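Local coordinates for protein thiamine pyrophosphokinase (Saccharomyces cerevisiae, PDB 1IG0) that catalyses the transfer of pyrophosphate from ATP to thiamine, making thiamine diphosphate and AMP, and is the only yeast enzyme able to do so, at residues B[221-226]-B[310-315]; B[206-210]-B[227-231]. One frame throughout, in Å; residues are numbered along the deposited sequence.

Interaction 1: residues B[221-226]-B[310-315]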
# COMPACT_ATOMS: atom_id res chain seq x y z
N MET B 221 -11.77 -1.21 -4.13
CA MET B 221 -12.50 -1.76 -3.00
C MET B 221 -11.65 -2.90 -2.48
O MET B 221 -11.36 -3.86 -3.20
CB MET B 221 -13.86 -2.29 -3.42
CG MET B 221 -14.60 -2.96 -2.27
SD MET B 221 -16.24 -3.57 -2.71
CE MET B 221 -17.21 -2.11 -2.51
N THR B 222 -11.22 -2.79 -1.23
CA THR B 222 -10.39 -3.80 -0.62
C THR B 222 -11.15 -4.35 0.57
O THR B 222 -12.27 -3.92 0.85
CB THR B 222 -9.04 -3.21 -0.14
OG1 THR B 222 -9.23 -2.52 1.10
CG2 THR B 222 -8.52 -2.22 -1.17
N PRO B 223 -10.57 -5.32 1.30
CA PRO B 223 -11.28 -5.87 2.45
C PRO B 223 -11.52 -4.85 3.55
O PRO B 223 -12.34 -5.07 4.45
CB PRO B 223 -10.35 -6.99 2.92
CG PRO B 223 -9.65 -7.41 1.67
CD PRO B 223 -9.35 -6.09 1.01
N THR B 224 -10.82 -3.72 3.48
CA THR B 224 -10.95 -2.68 4.50
C THR B 224 -11.16 -1.25 4.02
O THR B 224 -11.55 -0.39 4.81
CB THR B 224 -9.70 -2.67 5.40
OG1 THR B 224 -8.54 -2.41 4.60
CG2 THR B 224 -9.53 -4.00 6.11
N ASP B 225 -10.92 -0.99 2.74
CA ASP B 225 -11.06 0.37 2.25
C ASP B 225 -11.65 0.57 0.87
O ASP B 225 -11.78 -0.35 0.06
CB ASP B 225 -9.69 1.06 2.23
CG ASP B 225 -9.00 1.06 3.57
OD1 ASP B 225 -9.33 1.93 4.40
OD2 ASP B 225 -8.14 0.19 3.80
N LEU B 226 -11.99 1.83 0.63
CA LEU B 226 -12.47 2.33 -0.65
C LEU B 226 -11.35 3.33 -0.87
O LEU B 226 -11.10 4.19 -0.01
CB LEU B 226 -13.81 3.05 -0.52
CG LEU B 226 -15.08 2.19 -0.47
CD1 LEU B 226 -16.29 3.09 -0.35
CD2 LEU B 226 -15.17 1.34 -1.73
N ILE B 310 -14.17 0.91 5.26
CA ILE B 310 -15.52 0.38 5.10
C ILE B 310 -15.68 -0.91 5.88
O ILE B 310 -14.71 -1.63 6.13
CB ILE B 310 -15.85 0.10 3.62
CG1 ILE B 310 -14.79 -0.83 3.02
CG2 ILE B 310 -15.95 1.40 2.85
CD1 ILE B 310 -15.09 -1.27 1.61
N PHE B 311 -16.92 -1.19 6.26
CA PHE B 311 -17.26 -2.41 6.97
C PHE B 311 -17.99 -3.22 5.92
O PHE B 311 -19.22 -3.20 5.83
CB PHE B 311 -18.15 -2.07 8.17
CG PHE B 311 -17.51 -1.11 9.14
CD1 PHE B 311 -18.25 -0.11 9.74
CD2 PHE B 311 -16.15 -1.21 9.43
CE1 PHE B 311 -17.65 0.79 10.62
CE2 PHE B 311 -15.54 -0.31 10.31
CZ PHE B 311 -16.29 0.69 10.91
N VAL B 312 -17.20 -3.91 5.10
CA VAL B 312 -17.68 -4.72 3.98
C VAL B 312 -18.95 -5.54 4.18
O VAL B 312 -19.82 -5.56 3.31
CB VAL B 312 -16.56 -5.65 3.48
CG1 VAL B 312 -17.06 -6.47 2.31
CG2 VAL B 312 -15.35 -4.83 3.08
N ASP B 313 -19.08 -6.21 5.32
CA ASP B 313 -20.25 -7.04 5.57
C ASP B 313 -21.54 -6.25 5.81
O ASP B 313 -22.62 -6.84 5.93
CB ASP B 313 -19.99 -7.97 6.76
CG ASP B 313 -18.78 -8.85 6.56
OD1 ASP B 313 -18.71 -9.56 5.53
OD2 ASP B 313 -17.89 -8.84 7.44
N LYS B 314 -21.43 -4.93 5.85
CA LYS B 314 -22.59 -4.06 6.08
C LYS B 314 -23.08 -3.36 4.81
O LYS B 314 -24.23 -2.92 4.74
CB LYS B 314 -22.24 -3.01 7.13
CG LYS B 314 -22.40 -3.47 8.57
CD LYS B 314 -21.66 -4.76 8.86
CE LYS B 314 -21.90 -5.19 10.30
NZ LYS B 314 -23.35 -5.16 10.62
N LEU B 315 -22.20 -3.26 3.83
CA LEU B 315 -22.49 -2.60 2.56
C LEU B 315 -23.74 -3.03 1.80
O LEU B 315 -24.57 -2.20 1.44
CB LEU B 315 -21.27 -2.75 1.64
CG LEU B 315 -20.39 -1.53 1.35
CD1 LEU B 315 -20.44 -0.53 2.49
CD2 LEU B 315 -18.97 -2.01 1.09

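Interaction 2: residues B[206-210]-B[227-231]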
# COMPACT_ATOMS: atom_id res chain seq x y z
N LEU B 206 -4.77 6.03 -10.44
CA LEU B 206 -5.69 7.07 -9.99
C LEU B 206 -5.26 8.43 -10.52
O LEU B 206 -6.08 9.23 -10.96
CB LEU B 206 -5.75 7.10 -8.45
CG LEU B 206 -6.45 5.91 -7.79
CD1 LEU B 206 -6.21 5.94 -6.29
CD2 LEU B 206 -7.94 5.96 -8.10
N TYR B 207 -3.95 8.68 -10.48
CA TYR B 207 -3.40 9.94 -10.96
C TYR B 207 -3.37 10.03 -12.49
O TYR B 207 -3.81 11.03 -13.06
CB TYR B 207 -1.98 10.16 -10.43
CG TYR B 207 -1.89 10.47 -8.95
CD1 TYR B 207 -1.50 9.49 -8.03
CD2 TYR B 207 -2.16 11.75 -8.47
CE1 TYR B 207 -1.38 9.79 -6.67
CE2 TYR B 207 -2.05 12.06 -7.11
CZ TYR B 207 -1.66 11.07 -6.22
OH TYR B 207 -1.53 11.37 -4.88
N THR B 208 -2.84 9.00 -13.14
CA THR B 208 -2.73 9.01 -14.60
C THR B 208 -4.07 9.03 -15.34
O THR B 208 -4.22 9.74 -16.33
CB THR B 208 -1.90 7.81 -15.11
OG1 THR B 208 -2.50 6.58 -14.69
CG2 THR B 208 -0.48 7.89 -14.57
N LEU B 209 -5.04 8.24 -14.88
CA LEU B 209 -6.34 8.22 -15.53
C LEU B 209 -7.00 9.59 -15.38
O LEU B 209 -7.63 10.09 -16.31
CB LEU B 209 -7.25 7.15 -14.91
CG LEU B 209 -6.88 5.69 -15.20
CD1 LEU B 209 -7.85 4.77 -14.47
CD2 LEU B 209 -6.93 5.44 -16.70
N SER B 210 -6.86 10.18 -14.20
CA SER B 210 -7.43 11.49 -13.92
C SER B 210 -6.86 12.54 -14.86
O SER B 210 -7.53 13.50 -15.24
CB SER B 210 -7.14 11.88 -12.47
OG SER B 210 -7.70 13.13 -12.16
N ILE B 227 -10.65 3.22 -1.99
CA ILE B 227 -9.54 4.12 -2.26
C ILE B 227 -9.80 4.82 -3.58
O ILE B 227 -10.02 4.16 -4.60
CB ILE B 227 -8.21 3.34 -2.34
CG1 ILE B 227 -8.04 2.51 -1.06
CG2 ILE B 227 -7.04 4.30 -2.51
CD1 ILE B 227 -6.89 1.52 -1.12
N PHE B 228 -9.80 6.14 -3.55
CA PHE B 228 -10.07 6.92 -4.75
C PHE B 228 -9.39 8.28 -4.72
O PHE B 228 -8.82 8.68 -3.71
CB PHE B 228 -11.58 7.08 -4.92
CG PHE B 228 -12.26 7.68 -3.72
CD1 PHE B 228 -12.58 9.03 -3.69
CD2 PHE B 228 -12.57 6.89 -2.62
CE1 PHE B 228 -13.19 9.59 -2.58
CE2 PHE B 228 -13.18 7.45 -1.50
CZ PHE B 228 -13.50 8.80 -1.48
N LEU B 229 -9.46 9.00 -5.84
CA LEU B 229 -8.83 10.30 -5.93
C LEU B 229 -9.77 11.46 -5.65
O LEU B 229 -10.93 11.46 -6.06
CB LEU B 229 -8.19 10.48 -7.31
CG LEU B 229 -7.32 11.73 -7.52
CD1 LEU B 229 -6.22 11.42 -8.52
CD2 LEU B 229 -8.19 12.88 -7.99
N ILE B 230 -9.25 12.45 -4.93
CA ILE B 230 -9.99 13.66 -4.58
C ILE B 230 -9.40 14.81 -5.39
O ILE B 230 -8.22 15.15 -5.25
CB ILE B 230 -9.85 13.97 -3.07
CG1 ILE B 230 -10.66 12.96 -2.25
CG2 ILE B 230 -10.29 15.40 -2.78
CD1 ILE B 230 -12.14 12.99 -2.55
N LYS B 231 -10.21 15.40 -6.26
CA LYS B 231 -9.75 16.51 -7.08
C LYS B 231 -9.44 17.74 -6.23
O LYS B 231 -10.08 17.99 -5.21
CB LYS B 231 -10.80 16.87 -8.14
CG LYS B 231 -11.02 15.80 -9.21
CD LYS B 231 -10.16 16.01 -10.45
CE LYS B 231 -8.80 15.31 -10.38
NZ LYS B 231 -7.97 15.58 -11.61

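Interaction 1: residues B[221-226]-B[310-315]
I310 packs its two branches against L226 and the turn just before it. CG2 of I310 sits 3.5 Å from CG of L226, the side chains crossing at about a right angle. The other branch leaves with CG1 between the backbone N and the carbonyl carbon (chi1 55°), which places CD1 of I310 3.8 Å from O of D225 and brings it near O of T222 and CG of M221. M221 runs straight out and then bends at chi3 (-85°), so that its CE meets CD2 of L315 tip to tip at 4.0 Å. At the more exposed end of the contact, CG2 of V312 lies 3.3 Å from O of P223. I58 and L54 of helix 52-61 join this apolar group.

One hydrogen bond crosses the contact: N of I310 donates to O of T224 (3.0 Å, 163° at the hydrogen). The turn also binds itself. OG1 of T222 accepts from N of T224 (3.1 Å) and N of D225 (2.8 Å), an ST turn and ST motif together, while OG1 of T224 donates to OD2 of D225 from above the carboxylate plane.

That same OD2 accepts from N of F196 of the second subunit. The turn between strands 216-221 and 225-230 thus has its own side-chain bonds and one to the second subunit, while the end of strand 304-310 meets it through one backbone bond and the methyls of I310 and V312.

Interaction 2: residues B[206-210]-B[227-231]
I227 meets the helix through CG2, which lies 4.2 Å from CD1 of L206. At F228 it is the backbone that is touched, CD2 of L206 standing 4.1 Å from its CA, while the phenyl side chain points away from the helix and packs on L306 and M25. L229 turns to the helix, its CG anti to the backbone N (chi1 -173°), and puts CD1 3.3 Å from O of L206. That methyl also lies 4.1 Å from CD2 of Y207, whose side chain crosses the leucine at about a right angle, and comes close to CB of S210. The axes of segments 206-210 and 227-230 approach to 9.0 Å, at 47° to each other. Helix 196-212 is the connection of a beta-alpha-beta crossover between parallel strands 184-189 and 216-221, and here it packs over 216-221, L206 on L218 and Y220, and onto that strand's antiparallel neighbour. K231 follows the strand; its chain, bent at chi2 and chi3, curls back to a salt bridge with D303. NZ of K231 is also modelled as donor 2.5 Å from OG of S210, too short for the exact length to be trusted. A methionine in its place would probably leave the carboxylate of D303 without its positive mate.

In the fold
Strand 225-230 serves both contacts: interaction 1 takes its beginning and the turn before it, interaction 2 the rest, with centres 19 Å apart. They meet where CG2 of T222 lies 4.1 Å from CD1 of I227. In the mixed sheet this strand lies between 216-221 and 304-310; the first contact is with the end of 304-310, the second with helix 196-212 packed on the sheet. Both also reach the dimer interface, where F196 of the second subunit binds D225 and packs on I227. The side chain of D225 is about 13 Å from a bound thiamine, so interaction 1 lies beyond direct contact with it.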